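Local coordinates for lipid II:glycine glycyltransferase (Staphylococcus aureus, PDB 6SNR), which probably adds the first glycine of the pentaglycine interpeptide bridge to the lysine of lipid II, with glycyl-tRNA as the glycine donor, at residues A[158-163]-A[169-174]; A[150-155]-A[339-344]; A[68-73]-A[95-100]. All blocks are in the same frame, centred on the assembly; numbering follows the deposited sequence.

The chain reaches interaction 3 first. Strand 68-78 leads into helix 83-99, and the contact 68-73 with 95-100 closes this short loop. Interaction 2 opens later, at 150-155, and closes only at 339-344. Interaction 1, between 158-163 and 169-174, falls entirely within that long span. None of the three loops cross. Interactions 1 and 2 have centres about 12 Å apart and touch where F163 and L159 meet M341. They tie two consecutive helices to helix 332-347 and strand 146-151, which belongs to one seven-stranded sheet. Interaction 3 lies at a separate seven-stranded sheet that includes 68-78 and 102-107. Its centre is about 46 Å from that of interaction 1 and about 37 Å from that of interaction 2.

Interaction 1: A[158-163]-A[169-174]; sequences ELLNSF and SKVRLA
The guanidinium of R172 has L160 over one face and N161 OD1 at its edge, near its plane. The L160 methyl CD2 comes to 3.7 Å from R172 NE. N161 OD1 stays 4.3 Å from R172 NH2, too far for a hydrogen bond, and N161 ND2 is instead bonded to D157. The other flat group is the F163 ring. On one face it carries L159 O, 3.5 Å above the plane of the F163 ring and offset toward the rim, with L160 CA nearby. V171 CG2 approaches the ring obliquely, 4.1 Å from F163 CD2. W377 makes an edge-to-face pair with the same ring and also touches V171.

The two segments lie on helices 156-162 and 165-177, which follow each other in the chain. Their short axes pass 10.7 Å apart at 131°. Together with the strand before them they are consistent with the opening strand and helix pair of a GNAT-like domain, as in the FemABX family.

L160 divides its two methyls between the partners. With its CG opposite the backbone N (chi1 -177°), the side chain reaches across to the second helix. L160 CD1 meets V171 CG1 at 3.7 Å, while L160 CD2 lies near both NE and NH2 of R172. The L160 and V171 side chains run antiparallel alongside each other. The R172 chain runs extended from CG to NE, which carries the guanidinium back over L160. No hydrogen bond joins the segments. Within 158-163, S162 OG donates to L159 O at 2.6 Å, in the carbonyl plane and on a lone pair. S162 N donates to that same oxygen.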
loop_
_atom_site.group_PDB
_atom_site.type_symbol
_atom_site.label_atom_id
_atom_site.label_comp_id
_atom_site.label_asym_id
_atom_site.label_seq_id
_atom_site.Cartn_x
_atom_site.Cartn_y
_atom_site.Cartn_z
ATOM N N GLU A 158 0.768 -0.473 20.290
ATOM C CA GLU A 158 2.107 -0.109 19.837
ATOM C C GLU A 158 2.076 0.517 18.427
ATOM O O GLU A 158 2.824 1.429 18.127
ATOM C CB GLU A 158 3.002 -1.344 19.756
ATOM C CG GLU A 158 3.368 -2.058 21.054
ATOM C CD GLU A 158 4.188 -3.335 20.759
ATOM O OE1 GLU A 158 5.410 -3.335 21.070
ATOM O OE2 GLU A 158 3.651 -4.325 20.167
ATOM N N LEU A 159 1.206 -0.023 17.592
ATOM C CA LEU A 159 1.080 0.463 16.205
ATOM C C LEU A 159 0.570 1.909 16.193
ATOM O O LEU A 159 1.190 2.803 15.608
ATOM C CB LEU A 159 0.168 -0.451 15.407
ATOM C CG LEU A 159 -0.093 -0.071 13.945
ATOM C CD1 LEU A 159 1.210 0.045 13.141
ATOM C CD2 LEU A 159 -1.060 -1.081 13.327
ATOM N N LEU A 160 -0.552 2.114 16.896
ATOM C CA LEU A 160 -1.104 3.460 17.058
ATOM C C LEU A 160 -0.076 4.427 17.676
ATOM O O LEU A 160 0.081 5.537 17.227
ATOM C CB LEU A 160 -2.416 3.386 17.879
ATOM C CG LEU A 160 -3.145 4.716 18.063
ATOM C CD1 LEU A 160 -3.526 5.388 16.771
ATOM C CD2 LEU A 160 -4.364 4.456 18.910
ATOM N N ASN A 161 0.621 3.985 18.731
ATOM C CA ASN A 161 1.671 4.791 19.384
ATOM C C ASN A 161 2.798 5.268 18.458
ATOM O O ASN A 161 3.409 6.350 18.662
ATOM C CB ASN A 161 2.264 4.007 20.586
ATOM C CG ASN A 161 1.286 3.818 21.748
ATOM O OD1 ASN A 161 0.292 4.537 21.880
ATOM N ND2 ASN A 161 1.556 2.805 22.578
ATOM N N SER A 162 3.055 4.488 17.373
ATOM C CA SER A 162 4.104 4.826 16.411
ATOM C C SER A 162 3.767 5.997 15.509
ATOM O O SER A 162 4.651 6.615 14.954
ATOM C CB SER A 162 4.471 3.564 15.561
ATOM O OG SER A 162 3.493 3.286 14.567
ATOM N N PHE A 163 2.479 6.343 15.351
ATOM C CA PHE A 163 2.114 7.480 14.526
ATOM C C PHE A 163 2.482 8.841 15.158
ATOM O O PHE A 163 2.686 8.930 16.400
ATOM C CB PHE A 163 0.616 7.464 14.183
ATOM C CG PHE A 163 0.095 6.155 13.605
ATOM C CD1 PHE A 163 0.923 5.206 12.980
ATOM C CD2 PHE A 163 -1.247 5.860 13.735
ATOM C CE1 PHE A 163 0.356 4.038 12.446
ATOM C CE2 PHE A 163 -1.795 4.722 13.277
ATOM C CZ PHE A 163 -0.985 3.793 12.585
ATOM N N SER A 169 -4.324 11.248 17.391
ATOM C CA SER A 169 -5.580 11.787 17.872
ATOM C C SER A 169 -6.683 11.646 16.804
ATOM O O SER A 169 -7.829 11.305 17.124
ATOM C CB SER A 169 -5.436 13.246 18.313
ATOM O OG SER A 169 -6.723 13.820 18.425
ATOM N N LYS A 170 -6.312 11.842 15.540
ATOM C CA LYS A 170 -7.275 11.756 14.438
ATOM C C LYS A 170 -7.716 10.311 14.226
ATOM O O LYS A 170 -8.876 10.051 13.930
ATOM C CB LYS A 170 -6.705 12.284 13.116
ATOM C CG LYS A 170 -6.373 13.769 13.044
ATOM C CD LYS A 170 -7.532 14.689 12.682
ATOM C CE LYS A 170 -6.985 16.007 12.115
ATOM N NZ LYS A 170 -7.917 17.163 12.207
ATOM N N VAL A 171 -6.788 9.354 14.362
ATOM C CA VAL A 171 -7.140 7.942 14.262
ATOM C C VAL A 171 -8.135 7.528 15.362
ATOM O O VAL A 171 -9.111 6.850 15.090
ATOM C CB VAL A 171 -5.896 7.018 14.252
ATOM C CG1 VAL A 171 -6.296 5.556 14.342
ATOM C CG2 VAL A 171 -5.050 7.290 12.992
ATOM N N ARG A 172 -7.879 7.952 16.613
ATOM C CA ARG A 172 -8.783 7.610 17.702
ATOM C C ARG A 172 -10.169 8.179 17.427
ATOM O O ARG A 172 -11.151 7.512 17.683
ATOM C CB ARG A 172 -8.233 8.125 19.036
ATOM C CG ARG A 172 -6.979 7.384 19.493
ATOM C CD ARG A 172 -6.763 7.476 21.011
ATOM N NE ARG A 172 -5.445 6.952 21.352
ATOM C CZ ARG A 172 -4.322 7.655 21.282
ATOM N NH1 ARG A 172 -4.354 8.939 20.988
ATOM N NH2 ARG A 172 -3.162 7.068 21.600
ATOM N N LEU A 173 -10.246 9.394 16.887
ATOM C CA LEU A 173 -11.542 9.981 16.519
ATOM C C LEU A 173 -12.200 9.175 15.418
ATOM O O LEU A 173 -13.370 8.856 15.462
ATOM C CB LEU A 173 -11.398 11.421 16.080
ATOM C CG LEU A 173 -11.063 12.393 17.210
ATOM C CD1 LEU A 173 -10.806 13.767 16.612
ATOM C CD2 LEU A 173 -12.145 12.431 18.289
ATOM N N ALA A 174 -11.405 8.788 14.429
ATOM C CA ALA A 174 -11.964 8.021 13.341
ATOM C C ALA A 174 -12.599 6.696 13.768
ATOM O O ALA A 174 -13.641 6.291 13.239
ATOM C CB ALA A 174 -10.867 7.779 12.294
#

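Interaction 2: A[150-155]-A[339-344]; sequences TPIDKN and TMMKYA
A buried packing layer between helix 332-347 and the chain at and just after the end of strand 146-151 is formed here by I152, T150, M341 and A344. I152 makes two of the contacts. Its CD1 reaches the A344 methyl, with 3.7 Å between I152 CD1 and A344 CB. I152 CG2 packs on M341 CB at 4.1 Å. CG1 of I152 is flanked by both the backbone N and the carbonyl carbon (chi1 52°), and from there I152 CD1 extends to the helix, 3.9 Å from M341 O.

Strand 146-151 pairs with strand 351-356, and T150 is bonded through its backbone to Y352. Helix 332-347 links strands 315-323 and 351-356, which run parallel side by side. It is thus the helix of a beta-alpha-beta crossover, and its M341 and A344 face I152, just past the end of strand 146-151.

M341 is extended beyond CG and carries its methyl to T150. It arrives roughly perpendicular to the T150 side chain, with M341 CE 3.8 Å from T150 OG1. The methyl only packs there; the hydrogen bond of T150 OG1 is to W377 O. L159, F163 and W377 also touch M341.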
loop_
_atom_site.group_PDB
_atom_site.type_symbol
_atom_site.label_atom_id
_atom_site.label_comp_id
_atom_site.label_asym_id
_atom_site.label_seq_id
_atom_site.Cartn_x
_atom_site.Cartn_y
_atom_site.Cartn_z
ATOM N N THR A 150 5.961 1.601 7.210
ATOM C CA THR A 150 5.525 1.410 8.610
ATOM C C THR A 150 5.778 -0.018 9.079
ATOM O O THR A 150 5.275 -0.959 8.505
ATOM C CB THR A 150 4.018 1.715 8.781
ATOM O OG1 THR A 150 3.715 3.034 8.287
ATOM C CG2 THR A 150 3.591 1.559 10.260
ATOM N N PRO A 151 6.551 -0.193 10.175
ATOM C CA PRO A 151 6.645 -1.507 10.801
ATOM C C PRO A 151 5.299 -1.845 11.433
ATOM O O PRO A 151 4.728 -1.017 12.228
ATOM C CB PRO A 151 7.726 -1.331 11.878
ATOM C CG PRO A 151 8.390 -0.056 11.582
ATOM C CD PRO A 151 7.396 0.804 10.849
ATOM N N ILE A 152 4.767 -3.015 11.085
ATOM C CA ILE A 152 3.444 -3.437 11.571
ATOM C C ILE A 152 3.420 -4.746 12.385
ATOM O O ILE A 152 2.346 -5.303 12.651
ATOM C CB ILE A 152 2.402 -3.513 10.437
ATOM C CG1 ILE A 152 2.909 -4.358 9.248
ATOM C CG2 ILE A 152 2.080 -2.110 9.941
ATOM C CD1 ILE A 152 1.774 -4.863 8.391
ATOM N N ASP A 153 4.596 -5.229 12.750
ATOM C CA ASP A 153 4.699 -6.414 13.600
ATOM C C ASP A 153 4.630 -5.958 15.050
ATOM O O ASP A 153 5.568 -6.102 15.852
ATOM C CB ASP A 153 5.982 -7.214 13.323
ATOM C CG ASP A 153 7.241 -6.418 13.496
ATOM O OD1 ASP A 153 7.282 -5.174 13.281
ATOM O OD2 ASP A 153 8.254 -7.076 13.836
ATOM N N LYS A 154 3.474 -5.382 15.341
ATOM C CA LYS A 154 3.197 -4.676 16.602
ATOM C C LYS A 154 1.774 -4.938 16.995
ATOM O O LYS A 154 0.930 -5.198 16.151
ATOM C CB LYS A 154 3.367 -3.168 16.360
ATOM C CG LYS A 154 4.800 -2.767 16.239
ATOM C CD LYS A 154 4.948 -1.286 16.034
ATOM C CE LYS A 154 6.393 -0.933 16.121
ATOM N NZ LYS A 154 6.615 0.468 15.744
ATOM N N ASN A 155 1.480 -4.842 18.299
ATOM C CA ASN A 155 0.089 -4.865 18.732
ATOM C C ASN A 155 -0.633 -3.562 18.387
ATOM O O ASN A 155 -0.006 -2.582 17.961
ATOM C CB ASN A 155 -0.081 -5.276 20.219
ATOM C CG ASN A 155 0.430 -4.238 21.208
ATOM O OD1 ASN A 155 0.320 -3.038 21.002
ATOM N ND2 ASN A 155 1.009 -4.724 22.323
ATOM N N THR A 339 -7.075 0.293 9.884
ATOM C CA THR A 339 -7.724 -1.004 9.638
ATOM C C THR A 339 -6.871 -1.877 8.680
ATOM O O THR A 339 -6.692 -3.075 8.939
ATOM C CB THR A 339 -9.149 -0.833 9.106
ATOM O OG1 THR A 339 -9.917 -0.083 10.074
ATOM C CG2 THR A 339 -9.774 -2.156 8.943
ATOM N N MET A 340 -6.344 -1.243 7.636
ATOM C CA MET A 340 -5.584 -1.978 6.605
ATOM C C MET A 340 -4.259 -2.455 7.164
ATOM O O MET A 340 -3.818 -3.579 6.857
ATOM C CB MET A 340 -5.382 -1.150 5.315
ATOM C CG MET A 340 -6.671 -1.008 4.511
ATOM S SD MET A 340 -6.450 -0.232 2.910
ATOM C CE MET A 340 -5.768 1.323 3.378
ATOM N N MET A 341 -3.643 -1.657 8.023
ATOM C CA MET A 341 -2.404 -2.071 8.659
ATOM C C MET A 341 -2.655 -3.274 9.528
ATOM O O MET A 341 -1.887 -4.234 9.514
ATOM C CB MET A 341 -1.795 -0.955 9.460
ATOM C CG MET A 341 -1.206 0.174 8.637
ATOM S SD MET A 341 -0.666 1.491 9.770
ATOM C CE MET A 341 -0.083 2.732 8.616
ATOM N N LYS A 342 -3.738 -3.245 10.312
ATOM C CA LYS A 342 -4.063 -4.386 11.161
ATOM C C LYS A 342 -4.367 -5.647 10.339
ATOM O O LYS A 342 -3.874 -6.717 10.702
ATOM C CB LYS A 342 -5.212 -4.043 12.141
ATOM C CG LYS A 342 -4.786 -3.034 13.207
ATOM C CD LYS A 342 -5.944 -2.778 14.188
ATOM C CE LYS A 342 -7.258 -2.499 13.461
ATOM N NZ LYS A 342 -8.394 -2.160 14.378
ATOM N N TYR A 343 -5.123 -5.515 9.239
ATOM C CA TYR A 343 -5.442 -6.618 8.350
ATOM C C TYR A 343 -4.147 -7.186 7.774
ATOM O O TYR A 343 -3.967 -8.404 7.706
ATOM C CB TYR A 343 -6.342 -6.172 7.174
ATOM C CG TYR A 343 -6.625 -7.288 6.201
ATOM C CD1 TYR A 343 -5.779 -7.568 5.150
ATOM C CD2 TYR A 343 -7.730 -8.104 6.362
ATOM C CE1 TYR A 343 -6.029 -8.612 4.293
ATOM C CE2 TYR A 343 -7.991 -9.151 5.509
ATOM C CZ TYR A 343 -7.153 -9.383 4.441
ATOM O OH TYR A 343 -7.381 -10.426 3.571
ATOM N N ALA A 344 -3.267 -6.302 7.368
ATOM C CA ALA A 344 -2.012 -6.720 6.749
ATOM C C ALA A 344 -1.193 -7.536 7.767
ATOM O O ALA A 344 -0.660 -8.611 7.444
ATOM C CB ALA A 344 -1.212 -5.511 6.246
#

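Interaction 3: A[68-73]-A[95-100]; sequences TLCYIS and EIAKAE
The start of strand 68-78 and the end of helix 83-99 come together at T68 and E100, whose CA atoms lie 6.7 Å apart, and at C70 and A97, whose CA atoms lie 6.3 Å apart. Both belong to a beta-alpha-beta unit. Strand 68-78 runs into helix 83-99, and the chain returns in strand 102-107, parallel to the first strand and next to it. The contact therefore joins the crossover helix to the sheet it covers. T68 is bonded through its backbone to K101 and Y103, and C70 to A104 and K106, so the strand is held to its parallel neighbour as well.

T68 supplies the polar part of the contact. Its hydroxyl donates to the backbone oxygen of E100, with 2.8 Å between T68 OG1 and E100 O. With chi1 at 56° the hydroxyl of T68 turns to the helix end. E100 is the first residue to leave helical geometry, and its own N still donates to I96 O. T68 thus takes up a carbonyl at the point where the chain turns toward strand 102-107. The T68 methyl also lies close, with T68 CG2 3.5 Å from E100 O.

Further along, C70 CB and A97 CB meet at 4.2 Å, a small apolar contact between strand and helix. A97 also touches A102 and L392, and F59 packs on both T68 and C70. The E100 side chain bends at chi2, and its OE1 is hydrogen-bonded to Y39 OH in strand 39-47. The T68 bond itself is oblique: the C=O...donor angle at E100 O is 124°, and T68 OG1 stands 56° out of the carbonyl plane, off the lone pairs.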
loop_
_atom_site.group_PDB
_atom_site.type_symbol
_atom_site.label_atom_id
_atom_site.label_comp_id
_atom_site.label_asym_id
_atom_site.label_seq_id
_atom_site.Cartn_x
_atom_site.Cartn_y
_atom_site.Cartn_z
ATOM N N THR A 68 14.438 -4.720 -27.842
ATOM C CA THR A 68 13.611 -4.687 -26.650
ATOM C C THR A 68 14.406 -4.095 -25.492
ATOM O O THR A 68 15.637 -4.023 -25.530
ATOM C CB THR A 68 13.150 -6.113 -26.232
ATOM O OG1 THR A 68 14.286 -6.951 -26.052
ATOM C CG2 THR A 68 12.191 -6.721 -27.230
ATOM N N LEU A 69 13.705 -3.706 -24.433
ATOM C CA LEU A 69 14.272 -3.574 -23.096
ATOM C C LEU A 69 13.988 -4.850 -22.295
ATOM O O LEU A 69 12.871 -5.339 -22.379
ATOM C CB LEU A 69 13.652 -2.392 -22.328
ATOM C CG LEU A 69 14.157 -2.210 -20.849
ATOM C CD1 LEU A 69 15.654 -1.988 -20.703
ATOM C CD2 LEU A 69 13.371 -1.123 -20.106
ATOM N N CYS A 70 14.993 -5.363 -21.606
ATOM C CA CYS A 70 14.840 -6.402 -20.570
ATOM C C CYS A 70 14.790 -5.716 -19.221
ATOM O O CYS A 70 15.794 -5.175 -18.741
ATOM C CB CYS A 70 15.996 -7.412 -20.607
ATOM S SG CYS A 70 15.881 -8.710 -19.354
ATOM N N TYR A 71 13.624 -5.741 -18.563
ATOM C CA TYR A 71 13.495 -5.078 -17.278
ATOM C C TYR A 71 13.137 -6.102 -16.200
ATOM O O TYR A 71 12.068 -6.746 -16.286
ATOM C CB TYR A 71 12.447 -3.979 -17.376
ATOM C CG TYR A 71 12.169 -3.200 -16.097
ATOM C CD1 TYR A 71 13.160 -2.957 -15.147
ATOM C CD2 TYR A 71 10.860 -2.795 -15.817
ATOM C CE1 TYR A 71 12.879 -2.289 -13.948
ATOM C CE2 TYR A 71 10.569 -2.118 -14.625
ATOM C CZ TYR A 71 11.586 -1.854 -13.722
ATOM O OH TYR A 71 11.256 -1.215 -12.520
ATOM N N ILE A 72 14.027 -6.249 -15.251
ATOM C CA ILE A 72 13.888 -7.177 -14.107
ATOM C C ILE A 72 13.405 -6.334 -12.941
ATOM O O ILE A 72 14.193 -5.908 -12.094
ATOM C CB ILE A 72 15.177 -7.944 -13.769
ATOM C CG1 ILE A 72 15.756 -8.616 -15.039
ATOM C CG2 ILE A 72 14.934 -8.979 -12.657
ATOM C CD1 ILE A 72 16.970 -9.483 -14.843
ATOM N N SER A 73 12.096 -6.093 -12.917
ATOM C CA SER A 73 11.510 -5.045 -12.000
ATOM C C SER A 73 11.522 -5.540 -10.555
ATOM O O SER A 73 10.856 -6.541 -10.186
ATOM C CB SER A 73 10.070 -4.684 -12.434
ATOM O OG SER A 73 9.199 -5.834 -12.552
ATOM N N GLU A 95 21.767 -14.664 -21.688
ATOM C CA GLU A 95 21.344 -15.613 -22.742
ATOM C C GLU A 95 19.946 -15.284 -23.317
ATOM O O GLU A 95 19.687 -15.220 -24.536
ATOM C CB GLU A 95 21.330 -17.045 -22.200
ATOM C CG GLU A 95 22.636 -17.640 -21.753
ATOM C CD GLU A 95 22.600 -19.166 -21.627
ATOM O OE1 GLU A 95 21.585 -19.802 -22.008
ATOM O OE2 GLU A 95 23.613 -19.720 -21.147
ATOM N N ILE A 96 18.981 -15.089 -22.414
ATOM C CA ILE A 96 17.631 -14.817 -22.834
ATOM C C ILE A 96 17.549 -13.449 -23.534
ATOM O O ILE A 96 16.944 -13.284 -24.577
ATOM C CB ILE A 96 16.699 -14.879 -21.613
ATOM C CG1 ILE A 96 16.668 -16.276 -21.040
ATOM C CG2 ILE A 96 15.296 -14.425 -21.970
ATOM C CD1 ILE A 96 15.874 -16.395 -19.756
ATOM N N ALA A 97 18.134 -12.426 -22.900
ATOM C CA ALA A 97 18.027 -11.063 -23.392
ATOM C C ALA A 97 18.658 -10.882 -24.780
ATOM O O ALA A 97 18.135 -10.164 -25.573
ATOM C CB ALA A 97 18.642 -10.098 -22.375
ATOM N N LYS A 98 19.766 -11.551 -25.042
ATOM C CA LYS A 98 20.403 -11.436 -26.357
ATOM C C LYS A 98 19.484 -12.045 -27.414
ATOM O O LYS A 98 19.313 -11.494 -28.504
ATOM C CB LYS A 98 21.777 -12.093 -26.335
ATOM C CG LYS A 98 22.808 -11.289 -25.578
ATOM C CD LYS A 98 24.065 -12.128 -25.369
ATOM C CE LYS A 98 25.200 -11.336 -24.766
ATOM N NZ LYS A 98 25.828 -10.373 -25.707
ATOM N N ALA A 99 18.857 -13.172 -27.073
ATOM C CA ALA A 99 17.888 -13.801 -27.970
ATOM C C ALA A 99 16.654 -12.952 -28.231
ATOM O O ALA A 99 16.029 -13.091 -29.275
ATOM C CB ALA A 99 17.506 -15.172 -27.437
ATOM N N GLU A 100 16.306 -12.036 -27.289
ATOM C CA GLU A 100 15.229 -11.099 -27.461
ATOM C C GLU A 100 15.638 -9.711 -28.038
ATOM O O GLU A 100 14.808 -8.816 -28.115
ATOM C CB GLU A 100 14.465 -10.881 -26.144
ATOM C CG GLU A 100 13.902 -12.177 -25.596
ATOM C CD GLU A 100 12.928 -12.824 -26.540
ATOM O OE1 GLU A 100 12.102 -12.142 -27.172
ATOM O OE2 GLU A 100 13.008 -14.072 -26.586
#